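Beta-n-acetylhexosaminidase (Streptococcus pneumoniae, PDB 4AZI) probably removes terminal beta-linked N-acetylglucosamine residues from glycans as a family 20 glycoside hydrolase catalytic module. Local coordinates at residues Tyr281-Lys286 with Leu326-Asp331; Asp32-Leu37 with Glu344-Phe349; Asn274-Trp279 with Gly302-Asn307; Ser40-Leu45 with Ile109-Ala114. The protein carries 2 engineered substitutions. All coordinates share one frame; numbering follows the deposited sequence.

Interaction 1: residues Tyr281-Lys286 with Leu326-Asp331; sequences YILGQK and LSIWAD. With OAN (O-(2-acetamido-2-deoxy D-glucopyranosylidene) amino-N-phenylcarbamate), chain C.
Tyr281 and Ile282 pair in parallel with Ile328 and Trp329, and three backbone hydrogen bonds join the strands: Tyr281 N to Ser327 O (3.0 Å), Trp329 N to Tyr281 O (2.8 Å) and Leu283 N to Trp329 O (3.1 Å). The side chains then divide between the two faces of the sheet. On the face of Tyr281 and Ile328, the contact is apolar and lies against helix 339-352. Leu283 crosses Ile328 at about a right angle, its CD2 3.6 Å from Ile328 CG2. The Tyr281 hydroxyl accepts from Gly284 N within the turn Ile282-Gln285 and also bonds to Glu341. The other face carries Ile282 and Trp329 and forms part of the inhibitor pocket. One face of the Trp329 indole backs the sugar ring, with OAN CAE 3.6 Å above the indole plane, toward the rim. With Ile282 CG1 beside the backbone N (chi1 -64°) and the chain extended beyond it, CD1 comes within 3.4 Å of OAN OAM. OAN OAK donates a hydrogen bond to Asp331 OD1 (2.6 Å) and OAN OAM one to Asp331 OD2 (2.7 Å). Tyr280, Tyr292, Arg19, Asp182 and Glu183 also bond to the ligand. Indole and carboxylate probably help to orient the sugar, consistent with recognition of a terminal residue by an exo-acting enzyme.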
loop_
_atom_site.group_PDB
_atom_site.type_symbol
_atom_site.label_atom_id
_atom_site.label_comp_id
_atom_site.label_asym_id
_atom_site.label_seq_id
_atom_site.Cartn_x
_atom_site.Cartn_y
_atom_site.Cartn_z
ATOM N N TYR A 281 1.849 4.268 -12.297
ATOM C CA TYR A 281 3.003 4.940 -12.919
ATOM C C TYR A 281 4.315 4.337 -12.430
ATOM O O TYR A 281 4.544 4.257 -11.224
ATOM C CB TYR A 281 3.013 6.450 -12.661
ATOM C CG TYR A 281 4.291 7.126 -13.149
ATOM C CD1 TYR A 281 4.691 7.025 -14.489
ATOM C CD2 TYR A 281 5.111 7.844 -12.270
ATOM C CE1 TYR A 281 5.861 7.623 -14.937
ATOM C CE2 TYR A 281 6.285 8.453 -12.712
ATOM C CZ TYR A 281 6.653 8.340 -14.050
ATOM O OH TYR A 281 7.814 8.936 -14.505
ATOM N N ILE A 282 5.160 3.921 -13.376
ATOM C CA ILE A 282 6.499 3.408 -13.079
ATOM C C ILE A 282 7.472 4.559 -13.281
ATOM O O ILE A 282 7.494 5.168 -14.358
ATOM C CB ILE A 282 6.879 2.215 -14.002
ATOM C CG1 ILE A 282 5.951 1.012 -13.755
ATOM C CG2 ILE A 282 8.337 1.809 -13.809
ATOM C CD1 ILE A 282 5.936 -0.003 -14.889
ATOM N N LEU A 283 8.261 4.866 -12.252
ATOM C CA LEU A 283 9.243 5.952 -12.328
ATOM C C LEU A 283 10.097 5.827 -13.588
ATOM O O LEU A 283 10.679 4.768 -13.851
ATOM C CB LEU A 283 10.153 5.970 -11.090
ATOM C CG LEU A 283 9.567 6.052 -9.674
ATOM C CD1 LEU A 283 10.697 6.198 -8.658
ATOM C CD2 LEU A 283 8.564 7.189 -9.523
ATOM N N GLY A 284 10.142 6.905 -14.369
ATOM C CA GLY A 284 10.948 6.965 -15.590
ATOM C C GLY A 284 10.341 6.317 -16.824
ATOM O O GLY A 284 10.948 6.340 -17.898
ATOM N N GLN A 285 9.150 5.735 -16.677
ATOM C CA GLN A 285 8.520 4.965 -17.751
ATOM C C GLN A 285 7.922 5.875 -18.819
ATOM O O GLN A 285 7.179 6.813 -18.518
ATOM C CB GLN A 285 7.444 4.014 -17.192
ATOM C CG GLN A 285 6.967 2.936 -18.157
ATOM C CD GLN A 285 7.768 1.651 -18.059
ATOM O OE1 GLN A 285 8.935 1.657 -17.667
ATOM N NE2 GLN A 285 7.143 0.537 -18.419
ATOM N N LYS A 286 8.279 5.583 -20.065
ATOM C CA LYS A 286 7.830 6.326 -21.234
ATOM C C LYS A 286 7.094 5.357 -22.161
ATOM O O LYS A 286 7.203 4.145 -21.982
ATOM C CB LYS A 286 9.033 6.948 -21.944
ATOM C CG LYS A 286 9.667 8.125 -21.212
ATOM C CD LYS A 286 11.106 8.330 -21.668
ATOM C CE LYS A 286 12.061 7.428 -20.894
ATOM N NZ LYS A 286 13.141 6.860 -21.747
ATOM N N LEU A 326 -4.197 5.239 -5.990
ATOM C CA LEU A 326 -3.323 5.489 -7.136
ATOM C C LEU A 326 -1.898 5.052 -6.765
ATOM O O LEU A 326 -1.431 5.317 -5.649
ATOM C CB LEU A 326 -3.377 6.966 -7.546
ATOM C CG LEU A 326 -2.561 7.423 -8.758
ATOM C CD1 LEU A 326 -3.358 8.403 -9.607
ATOM C CD2 LEU A 326 -1.240 8.040 -8.317
ATOM N N SER A 327 -1.213 4.390 -7.697
ATOM C CA SER A 327 -0.003 3.646 -7.357
ATOM C C SER A 327 1.248 4.042 -8.135
ATOM O O SER A 327 1.245 4.066 -9.375
ATOM C CB SER A 327 -0.233 2.145 -7.510
ATOM O OG SER A 327 -1.442 1.725 -6.902
ATOM N N ILE A 328 2.316 4.315 -7.380
ATOM C CA ILE A 328 3.623 4.693 -7.926
ATOM C C ILE A 328 4.589 3.524 -7.736
ATOM O O ILE A 328 4.894 3.148 -6.606
ATOM C CB ILE A 328 4.195 5.956 -7.238
ATOM C CG1 ILE A 328 3.176 7.112 -7.222
ATOM C CG2 ILE A 328 5.491 6.405 -7.909
ATOM C CD1 ILE A 328 2.552 7.466 -8.570
ATOM N N TRP A 329 5.051 2.935 -8.834
ATOM C CA TRP A 329 5.903 1.745 -8.743
ATOM C C TRP A 329 7.338 1.999 -9.132
ATOM O O TRP A 329 7.636 2.945 -9.865
ATOM C CB TRP A 329 5.324 0.599 -9.560
ATOM C CG TRP A 329 3.925 0.177 -9.160
ATOM C CD1 TRP A 329 2.729 0.547 -9.770
ATOM C CD2 TRP A 329 3.527 -0.733 -8.065
ATOM N NE1 TRP A 329 1.656 -0.050 -9.152
ATOM C CE2 TRP A 329 2.063 -0.821 -8.116
ATOM C CE3 TRP A 329 4.211 -1.437 -7.074
ATOM C CZ2 TRP A 329 1.336 -1.595 -7.217
ATOM C CZ3 TRP A 329 3.463 -2.221 -6.171
ATOM C CH2 TRP A 329 2.064 -2.298 -6.244
ATOM N N ALA A 330 8.240 1.151 -8.642
ATOM C CA ALA A 330 9.662 1.336 -8.871
ATOM C C ALA A 330 10.354 0.192 -9.618
ATOM O O ALA A 330 11.520 -0.107 -9.335
ATOM C CB ALA A 330 10.361 1.616 -7.550
ATOM N N ASP A 331 9.659 -0.421 -10.580
ATOM C CA ASP A 331 10.175 -1.584 -11.342
ATOM C C ASP A 331 11.646 -1.486 -11.761
ATOM O O ASP A 331 12.388 -2.461 -11.693
ATOM C CB ASP A 331 9.302 -1.857 -12.574
ATOM C CG ASP A 331 7.864 -2.218 -12.211
ATOM O OD1 ASP A 331 7.303 -1.618 -11.264
ATOM O OD2 ASP A 331 7.289 -3.101 -12.878
HETATM C CAH OAN C . -0.056 -5.793 -7.695
HETATM C CAG OAN C . 0.852 -5.187 -8.775
HETATM O OAN OAN C . 0.530 -4.152 -9.341
HETATM N NAI OAN C . 1.969 -5.871 -9.035
HETATM C CAB OAN C . 2.994 -5.471 -10.021
HETATM C CAC OAN C . 3.949 -4.457 -9.388
HETATM O OAJ OAN C . 4.942 -5.155 -8.625
HETATM C CAD OAN C . 4.624 -3.598 -10.447
HETATM O OAK OAN C . 5.507 -2.709 -9.777
HETATM C CAE OAN C . 3.556 -2.792 -11.203
HETATM C CAF OAN C . 4.097 -1.917 -12.338
HETATM O OAM OAN C . 4.652 -2.733 -13.375
HETATM O OAL OAN C . 2.503 -3.629 -11.752
HETATM C CAA OAN C . 2.371 -4.922 -11.322
HETATM N NAY OAN C . 1.650 -5.724 -12.077
HETATM O OAQ OAN C . 1.134 -5.173 -13.213
HETATM C CAP OAN C . 0.996 -6.049 -14.252
HETATM O OAR OAN C . 0.473 -5.672 -15.303
HETATM N NAO OAN C . 1.457 -7.294 -14.057
HETATM C CAS OAN C . 1.375 -8.303 -14.939
HETATM C CAT OAN C . 0.837 -9.513 -14.499
HETATM C CAU OAN C . 0.731 -10.598 -15.369
HETATM C CAV OAN C . 1.161 -10.476 -16.689
HETATM C CAW OAN C . 1.704 -9.265 -17.140
HETATM C CAX OAN C . 1.815 -8.179 -16.267
#

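Interaction 2: residues Asp32-Leu37 with Glu344-Phe349; sequences DKASEL and ELMTAF
Met346 and Thr347 meet Lys33, Ala34 and Leu37 where two helices run nearly side by side; the axes of the two short segments approach to 10.2 Å and cross at -18°. Met346 is extended at chi2 but bends at chi3 (73°). That bend lays its CE methyl on the other helix, 3.7 Å from Ala34 N and 3.9 Å from Ala34 CB. Leu37 fills the next position along. It crosses the Thr347 side chain at about a right angle and sets both its methyls against OG1. Leu37 CD1 touches Met346 CB at 3.7 Å and Thr347 OG1 at 3.5 Å. The Lys33 chain starts with CG anti to the backbone N and turns at chi2 (64°), which carries CE alongside Thr347 OG1. Lys33 NZ gives a hydrogen bond to a water at 2.7 Å, and that water donates to Thr347 OG1 at 2.9 Å. The same OG1 is also bonded to Phe343 O, one turn back in its own helix. Lys33 NZ forms a salt bridge with Glu36 OE2 (3.5 Å) as well. Apolar contacts of Met346, Ala34 and Leu37 thus lie beside one water-bridged polar link. Near-parallel neighbours of this kind are typical of the outer helix layer of a TIM barrel; here helix 24-37 follows the first strand and helix 339-352 the last.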
loop_
_atom_site.group_PDB
_atom_site.type_symbol
_atom_site.label_atom_id
_atom_site.label_comp_id
_atom_site.label_asym_id
_atom_site.label_seq_id
_atom_site.Cartn_x
_atom_site.Cartn_y
_atom_site.Cartn_z
ATOM N N ASP A 32 2.516 15.473 3.069
ATOM C CA ASP A 32 2.154 16.888 2.894
ATOM C C ASP A 32 1.288 17.125 1.669
ATOM O O ASP A 32 0.247 17.779 1.752
ATOM C CB ASP A 32 3.418 17.748 2.736
ATOM C CG ASP A 32 4.187 17.911 4.025
ATOM O OD1 ASP A 32 3.662 17.538 5.092
ATOM O OD2 ASP A 32 5.321 18.435 3.960
ATOM N N LYS A 33 1.749 16.613 0.528
ATOM C CA LYS A 33 1.027 16.749 -0.726
ATOM C C LYS A 33 -0.301 16.014 -0.688
ATOM O O LYS A 33 -1.281 16.506 -1.231
ATOM C CB LYS A 33 1.868 16.253 -1.908
ATOM C CG LYS A 33 1.364 16.727 -3.261
ATOM C CD LYS A 33 1.456 18.242 -3.382
ATOM C CE LYS A 33 0.883 18.737 -4.696
ATOM N NZ LYS A 33 0.917 20.231 -4.775
ATOM N N ALA A 34 -0.330 14.846 -0.050
ATOM C CA ALA A 34 -1.581 14.096 0.116
ATOM C C ALA A 34 -2.571 14.862 0.992
ATOM O O ALA A 34 -3.756 14.933 0.684
ATOM C CB ALA A 34 -1.312 12.717 0.690
ATOM N N SER A 35 -2.067 15.445 2.076
ATOM C CA SER A 35 -2.893 16.229 2.992
ATOM C C SER A 35 -3.503 17.468 2.333
ATOM O O SER A 35 -4.649 17.822 2.616
ATOM C CB SER A 35 -2.093 16.644 4.225
ATOM O OG SER A 35 -2.907 17.420 5.083
ATOM N N GLU A 36 -2.742 18.128 1.460
ATOM C CA GLU A 36 -3.238 19.335 0.818
ATOM C C GLU A 36 -4.283 19.007 -0.245
ATOM O O GLU A 36 -5.244 19.763 -0.440
ATOM C CB GLU A 36 -2.092 20.151 0.209
ATOM C CG GLU A 36 -1.911 19.958 -1.288
ATOM C CD GLU A 36 -1.110 21.072 -1.940
ATOM O OE1 GLU A 36 0.045 21.295 -1.519
ATOM O OE2 GLU A 36 -1.638 21.713 -2.874
ATOM N N LEU A 37 -4.088 17.876 -0.920
ATOM C CA LEU A 37 -4.934 17.483 -2.039
ATOM C C LEU A 37 -6.186 16.738 -1.563
ATOM O O LEU A 37 -7.113 16.517 -2.342
ATOM C CB LEU A 37 -4.135 16.644 -3.051
ATOM C CG LEU A 37 -3.010 17.367 -3.817
ATOM C CD1 LEU A 37 -2.145 16.385 -4.595
ATOM C CD2 LEU A 37 -3.557 18.448 -4.738
ATOM N N GLU A 344 2.036 15.887 -9.808
ATOM C CA GLU A 344 1.086 16.152 -10.895
ATOM C C GLU A 344 0.040 15.030 -11.010
ATOM O O GLU A 344 -1.153 15.296 -11.182
ATOM C CB GLU A 344 1.793 16.365 -12.236
ATOM C CG GLU A 344 0.827 16.767 -13.347
ATOM C CD GLU A 344 1.459 16.814 -14.727
ATOM O OE1 GLU A 344 2.658 16.493 -14.859
ATOM O OE2 GLU A 344 0.741 17.165 -15.685
ATOM N N LEU A 345 0.494 13.785 -10.904
ATOM C CA LEU A 345 -0.406 12.637 -10.979
ATOM C C LEU A 345 -1.416 12.655 -9.827
ATOM O O LEU A 345 -2.618 12.499 -10.052
ATOM C CB LEU A 345 0.396 11.327 -11.006
ATOM C CG LEU A 345 -0.322 10.002 -11.281
ATOM C CD1 LEU A 345 -1.203 10.062 -12.519
ATOM C CD2 LEU A 345 0.700 8.881 -11.415
ATOM N N MET A 346 -0.919 12.869 -8.607
ATOM C CA MET A 346 -1.768 13.005 -7.430
ATOM C C MET A 346 -2.785 14.133 -7.563
ATOM O O MET A 346 -3.945 13.954 -7.219
ATOM C CB MET A 346 -0.929 13.229 -6.172
ATOM C CG MET A 346 -0.156 12.007 -5.719
ATOM S SD MET A 346 0.970 12.403 -4.379
ATOM C CE MET A 346 -0.184 12.628 -3.024
ATOM N N THR A 347 -2.333 15.291 -8.048
ATOM C CA THR A 347 -3.189 16.469 -8.196
ATOM C C THR A 347 -4.307 16.222 -9.216
ATOM O O THR A 347 -5.467 16.558 -8.961
ATOM C CB THR A 347 -2.360 17.716 -8.588
ATOM O OG1 THR A 347 -1.351 17.944 -7.596
ATOM C CG2 THR A 347 -3.240 18.956 -8.705
ATOM N N ALA A 348 -3.952 15.617 -10.349
ATOM C CA ALA A 348 -4.919 15.269 -11.394
ATOM C C ALA A 348 -6.053 14.364 -10.888
ATOM O O ALA A 348 -7.226 14.626 -11.160
ATOM C CB ALA A 348 -4.208 14.630 -12.577
ATOM N N PHE A 349 -5.695 13.318 -10.143
ATOM C CA PHE A 349 -6.678 12.399 -9.537
ATOM C C PHE A 349 -7.598 13.138 -8.549
ATOM O O PHE A 349 -8.809 12.926 -8.548
ATOM C CB PHE A 349 -5.959 11.222 -8.859
ATOM C CG PHE A 349 -6.852 10.043 -8.534
ATOM C CD1 PHE A 349 -7.825 9.599 -9.433
ATOM C CD2 PHE A 349 -6.687 9.348 -7.335
ATOM C CE1 PHE A 349 -8.632 8.504 -9.126
ATOM C CE2 PHE A 349 -7.490 8.254 -7.025
ATOM C CZ PHE A 349 -8.460 7.830 -7.925
HETATM O O HOH W 1 -0.749 20.674 -6.814
#

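Interaction 3: residues Asn274-Trp279 with Gly302-Asn307; sequences NTNGDW and GKTPFN
Thr304 faces Asp278, Asn276 and Trp279 together, just after the end of helix 294-303. Its OG1 donates to Asp278 OD2 at 2.6 Å. The hydroxyl reaches that oxygen on its anti side, 32° out of the carboxylate plane. The Thr304 methyl CG2 points to the Asn276 amide, whose ND2 comes from the opposite direction to 3.5 Å. Asn276 is held by its own Asx turn, in which OD1 accepts from Asp278 N, and its ND2 bonds to Gln308 O. Trp279 presents its edge to the 302-307 chain. The carbonyl oxygens of Thr304, Pro305 and Phe306 follow its rim near the ring plane, with Pro305 O 3.5 Å from CZ2 and Phe306 O 3.6 Å from CH2. Asn276 CB covers part of one face of the indole, and Trp279 NE1 is hydrogen-bonded to Asn300 O. At the other end Asn274, with CG anti to the backbone N (chi1 -177°), extends ND2 toward Phe306 O at 2.8 Å. This bond is bent and weak, and ND2 also makes a weak one to Gln308 O. Carbonyls round the C-H edge of an indole probably make a mildly favourable contact. With the short Thr304-Asp278 bond, they join the chain leaving helix 294-303 to the turn within strand 271-282.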
loop_
_atom_site.group_PDB
_atom_site.type_symbol
_atom_site.label_atom_id
_atom_site.label_comp_id
_atom_site.label_asym_id
_atom_site.label_seq_id
_atom_site.Cartn_x
_atom_site.Cartn_y
_atom_site.Cartn_z
ATOM N N ASN A 274 -10.205 0.014 -4.520
ATOM C CA ASN A 274 -10.074 0.153 -5.984
ATOM C C ASN A 274 -8.688 0.663 -6.380
ATOM O O ASN A 274 -8.421 1.860 -6.351
ATOM C CB ASN A 274 -11.186 1.055 -6.545
ATOM C CG ASN A 274 -11.156 1.181 -8.069
ATOM O OD1 ASN A 274 -10.433 0.462 -8.766
ATOM N ND2 ASN A 274 -11.956 2.103 -8.590
ATOM N N THR A 275 -7.828 -0.273 -6.762
ATOM C CA THR A 275 -6.422 -0.022 -7.010
ATOM C C THR A 275 -6.144 -0.179 -8.502
ATOM O O THR A 275 -5.222 -0.887 -8.914
ATOM C CB THR A 275 -5.584 -1.007 -6.177
ATOM O OG1 THR A 275 -6.024 -0.935 -4.813
ATOM C CG2 THR A 275 -4.089 -0.691 -6.236
ATOM N N ASN A 276 -6.958 0.500 -9.308
ATOM C CA ASN A 276 -6.985 0.270 -10.751
ATOM C C ASN A 276 -5.633 0.432 -11.402
ATOM O O ASN A 276 -4.991 1.460 -11.228
ATOM C CB ASN A 276 -7.979 1.216 -11.412
ATOM C CG ASN A 276 -8.562 0.642 -12.674
ATOM O OD1 ASN A 276 -7.850 0.073 -13.493
ATOM N ND2 ASN A 276 -9.873 0.773 -12.830
ATOM N N GLY A 277 -5.200 -0.596 -12.131
ATOM C CA GLY A 277 -3.986 -0.534 -12.950
ATOM C C GLY A 277 -3.964 0.667 -13.890
ATOM O O GLY A 277 -2.900 1.127 -14.310
ATOM N N ASP A 278 -5.143 1.194 -14.199
ATOM C CA ASP A 278 -5.271 2.402 -15.022
ATOM C C ASP A 278 -4.483 3.577 -14.439
ATOM O O ASP A 278 -4.017 4.446 -15.170
ATOM C CB ASP A 278 -6.753 2.787 -15.155
ATOM C CG ASP A 278 -7.511 1.909 -16.140
ATOM O OD1 ASP A 278 -6.881 1.035 -16.785
ATOM O OD2 ASP A 278 -8.742 2.091 -16.269
ATOM N N TRP A 279 -4.346 3.597 -13.115
ATOM C CA TRP A 279 -3.663 4.692 -12.419
ATOM C C TRP A 279 -2.212 4.414 -12.043
ATOM O O TRP A 279 -1.622 5.166 -11.261
ATOM C CB TRP A 279 -4.482 5.133 -11.194
ATOM C CG TRP A 279 -5.929 5.464 -11.514
ATOM C CD1 TRP A 279 -6.412 6.204 -12.586
ATOM C CD2 TRP A 279 -7.128 5.082 -10.748
ATOM N NE1 TRP A 279 -7.785 6.286 -12.548
ATOM C CE2 TRP A 279 -8.275 5.641 -11.472
ATOM C CE3 TRP A 279 -7.357 4.346 -9.586
ATOM C CZ2 TRP A 279 -9.586 5.463 -11.031
ATOM C CZ3 TRP A 279 -8.680 4.171 -9.153
ATOM C CH2 TRP A 279 -9.765 4.727 -9.855
ATOM N N GLY A 302 -8.707 11.006 -15.079
ATOM C CA GLY A 302 -9.970 11.574 -15.534
ATOM C C GLY A 302 -10.865 10.567 -16.231
ATOM O O GLY A 302 -12.066 10.534 -15.985
ATOM N N LYS A 303 -10.266 9.738 -17.083
ATOM C CA LYS A 303 -10.996 8.820 -17.971
ATOM C C LYS A 303 -11.637 7.620 -17.272
ATOM O O LYS A 303 -12.733 7.203 -17.637
ATOM C CB LYS A 303 -10.063 8.327 -19.083
ATOM C CG LYS A 303 -10.726 8.142 -20.439
ATOM C CD LYS A 303 -9.698 8.312 -21.555
ATOM C CE LYS A 303 -10.369 8.631 -22.881
ATOM N N THR A 304 -10.945 7.054 -16.287
ATOM C CA THR A 304 -11.482 5.942 -15.504
ATOM C C THR A 304 -12.216 6.508 -14.294
ATOM O O THR A 304 -11.631 7.286 -13.553
ATOM C CB THR A 304 -10.354 5.020 -15.009
ATOM O OG1 THR A 304 -9.559 4.603 -16.124
ATOM C CG2 THR A 304 -10.928 3.788 -14.293
ATOM N N PRO A 305 -13.499 6.123 -14.086
ATOM C CA PRO A 305 -14.200 6.645 -12.910
ATOM C C PRO A 305 -13.602 6.178 -11.575
ATOM O O PRO A 305 -13.003 5.096 -11.493
ATOM C CB PRO A 305 -15.631 6.134 -13.096
ATOM C CG PRO A 305 -15.776 5.958 -14.575
ATOM C CD PRO A 305 -14.426 5.455 -15.020
ATOM N N PHE A 306 -13.752 7.017 -10.552
ATOM C CA PHE A 306 -13.185 6.788 -9.215
ATOM C C PHE A 306 -13.629 5.440 -8.665
ATOM O O PHE A 306 -12.846 4.730 -8.034
ATOM C CB PHE A 306 -13.635 7.915 -8.268
ATOM C CG PHE A 306 -13.136 7.781 -6.850
ATOM C CD1 PHE A 306 -11.914 8.315 -6.477
ATOM C CD2 PHE A 306 -13.917 7.152 -5.877
ATOM C CE1 PHE A 306 -11.463 8.216 -5.162
ATOM C CE2 PHE A 306 -13.470 7.044 -4.566
ATOM C CZ PHE A 306 -12.242 7.583 -4.208
ATOM N N ASN A 307 -14.889 5.104 -8.901
ATOM C CA ASN A 307 -15.459 3.860 -8.410
ATOM C C ASN A 307 -15.306 2.673 -9.368
ATOM O O ASN A 307 -15.756 1.566 -9.052
ATOM C CB ASN A 307 -16.943 4.057 -8.047
ATOM C CG ASN A 307 -17.137 4.832 -6.747
ATOM O OD1 ASN A 307 -16.319 4.757 -5.830
ATOM N ND2 ASN A 307 -18.241 5.576 -6.662
#

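Interaction 4: residues Ser40-Leu45 with Ile109-Ala114; sequences SDVHLL and IGLIPA
Val42, Leu44 and Ser40 exchange five backbone hydrogen bonds with Gly110, Ile112 and Ala114, in parallel register from Asp41-Gly110 to Leu45-Ala114. The shortest, Leu44 N to Ile112 O, is 2.7 Å. The longest, Val42 N to Gly110 O, is 2.9 Å. CA-H...O contacts fill in between, such as His43 CA to Ile112 O at 3.3 Å. Apolar contacts occupy both faces. On one, Leu111 CD1 reaches Leu44 CB (4.0 Å), and Val42 CG2 meets Ile109 CG2. On the other, Leu45 CG lies 3.9 Å from Ala114 CB. With CG anti to the backbone N (chi1 178°), the His43 ring makes van der Waals contact with Ile112 and Ala114. His43 ND1 bonds to Ser14 and NE2 to Asn178. Within its segment, Ser40 OG donates to Asp41 OD2; OG also bonds to Lys11 N, and OD2 to Asn10 ND2. Strands 10-16 and 176-180 flank this pair in the TIM barrel. Helices 24-37 and 94-106 cover Val42, Leu44 and Leu111; His43, Leu45, Ile112 and Ala114 face the barrel interior.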
loop_
_atom_site.group_PDB
_atom_site.type_symbol
_atom_site.label_atom_id
_atom_site.label_comp_id
_atom_site.label_asym_id
_atom_site.label_seq_id
_atom_site.Cartn_x
_atom_site.Cartn_y
_atom_site.Cartn_z
ATOM N N SER A 40 -6.623 10.506 2.081
ATOM C CA SER A 40 -6.790 10.066 3.457
ATOM C C SER A 40 -5.644 9.182 3.961
ATOM O O SER A 40 -5.452 9.050 5.170
ATOM C CB SER A 40 -8.135 9.339 3.637
ATOM O OG SER A 40 -8.205 8.209 2.788
ATOM N N ASP A 41 -4.899 8.572 3.040
ATOM C CA ASP A 41 -3.888 7.571 3.405
ATOM C C ASP A 41 -2.676 7.572 2.481
ATOM O O ASP A 41 -2.795 7.890 1.298
ATOM C CB ASP A 41 -4.502 6.162 3.369
ATOM C CG ASP A 41 -5.664 5.999 4.339
ATOM O OD1 ASP A 41 -5.428 5.661 5.521
ATOM O OD2 ASP A 41 -6.819 6.207 3.912
ATOM N N VAL A 42 -1.526 7.176 3.030
ATOM C CA VAL A 42 -0.351 6.815 2.236
ATOM C C VAL A 42 -0.131 5.306 2.367
ATOM O O VAL A 42 0.025 4.786 3.476
ATOM C CB VAL A 42 0.918 7.596 2.676
ATOM C CG1 VAL A 42 2.162 7.053 1.990
ATOM C CG2 VAL A 42 0.773 9.077 2.370
ATOM N N HIS A 43 -0.150 4.609 1.230
ATOM C CA HIS A 43 0.126 3.182 1.190
ATOM C C HIS A 43 1.584 3.010 0.927
ATOM O O HIS A 43 2.092 3.442 -0.114
ATOM C CB HIS A 43 -0.708 2.506 0.110
ATOM C CG HIS A 43 -0.443 1.026 -0.041
ATOM N ND1 HIS A 43 0.456 0.536 -0.916
ATOM C CD2 HIS A 43 -1.006 -0.078 0.604
ATOM C CE1 HIS A 43 0.471 -0.808 -0.840
ATOM N NE2 HIS A 43 -0.422 -1.185 0.088
ATOM N N LEU A 44 2.279 2.391 1.877
ATOM C CA LEU A 44 3.729 2.283 1.794
ATOM C C LEU A 44 4.229 0.835 1.762
ATOM O O LEU A 44 4.200 0.110 2.769
ATOM C CB LEU A 44 4.398 3.095 2.914
ATOM C CG LEU A 44 5.913 3.362 2.830
ATOM C CD1 LEU A 44 6.282 4.313 1.695
ATOM C CD2 LEU A 44 6.441 3.895 4.160
ATOM N N LEU A 45 4.682 0.417 0.582
ATOM C CA LEU A 45 5.336 -0.872 0.437
ATOM C C LEU A 45 6.729 -0.746 1.029
ATOM O O LEU A 45 7.504 0.151 0.657
ATOM C CB LEU A 45 5.382 -1.322 -1.030
ATOM C CG LEU A 45 4.016 -1.515 -1.689
ATOM C CD1 LEU A 45 3.764 -0.437 -2.739
ATOM C CD2 LEU A 45 3.890 -2.899 -2.304
ATOM N N ILE A 109 -3.781 11.857 8.078
ATOM C CA ILE A 109 -3.391 10.927 7.023
ATOM C C ILE A 109 -3.022 9.610 7.707
ATOM O O ILE A 109 -2.186 9.587 8.607
ATOM C CB ILE A 109 -2.181 11.464 6.205
ATOM C CG1 ILE A 109 -2.526 12.756 5.437
ATOM C CG2 ILE A 109 -1.629 10.409 5.253
ATOM C CD1 ILE A 109 -3.682 12.657 4.455
ATOM N N GLY A 110 -3.660 8.519 7.302
ATOM C CA GLY A 110 -3.252 7.209 7.774
ATOM C C GLY A 110 -2.056 6.680 7.002
ATOM O O GLY A 110 -1.793 7.104 5.878
ATOM N N LEU A 111 -1.308 5.771 7.612
ATOM C CA LEU A 111 -0.321 4.995 6.872
ATOM C C LEU A 111 -0.805 3.549 6.715
ATOM O O LEU A 111 -1.303 2.940 7.662
ATOM C CB LEU A 111 1.054 5.023 7.551
ATOM C CG LEU A 111 2.144 4.323 6.726
ATOM C CD1 LEU A 111 2.885 5.311 5.833
ATOM C CD2 LEU A 111 3.116 3.570 7.616
ATOM N N ILE A 112 -0.669 3.015 5.507
ATOM C CA ILE A 112 -0.905 1.604 5.274
ATOM C C ILE A 112 0.378 0.921 4.808
ATOM O O ILE A 112 0.770 1.061 3.647
ATOM C CB ILE A 112 -2.026 1.341 4.240
ATOM C CG1 ILE A 112 -3.285 2.163 4.537
ATOM C CG2 ILE A 112 -2.345 -0.150 4.181
ATOM C CD1 ILE A 112 -4.319 2.128 3.418
ATOM N N PRO A 113 1.035 0.163 5.702
ATOM C CA PRO A 113 2.220 -0.592 5.285
ATOM C C PRO A 113 1.904 -1.848 4.472
ATOM O O PRO A 113 0.885 -2.521 4.719
ATOM C CB PRO A 113 2.835 -1.008 6.620
ATOM C CG PRO A 113 1.653 -1.172 7.527
ATOM C CD PRO A 113 0.703 -0.071 7.124
ATOM N N ALA A 114 2.797 -2.172 3.537
ATOM C CA ALA A 114 2.805 -3.462 2.849
ATOM C C ALA A 114 4.157 -4.161 3.024
ATOM O O ALA A 114 5.219 -3.524 2.879
ATOM C CB ALA A 114 2.477 -3.293 1.369
#

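In the fold
All four contacts belong to one eight-stranded TIM barrel. Interaction 4 joins the second and third strands, and interaction 1 the seventh and eighth; their centres are about 17 Å apart, yet Trp329 touches Leu45. Interaction 3 shares strand 271-282 with interaction 1, and their segments alternate along the chain. Interaction 4 closes before either of these opens. Interaction 2 spans the other three in sequence and joins the helix after the first strand to the helix after the last. Its Leu345 and Phe349 pack on interactions 1 and 3, and Ser35 on Ile109 of interaction 4. The helix layer is thus tied to the barrel wall, while interaction 1 carries three of the residues of the inhibitor pocket.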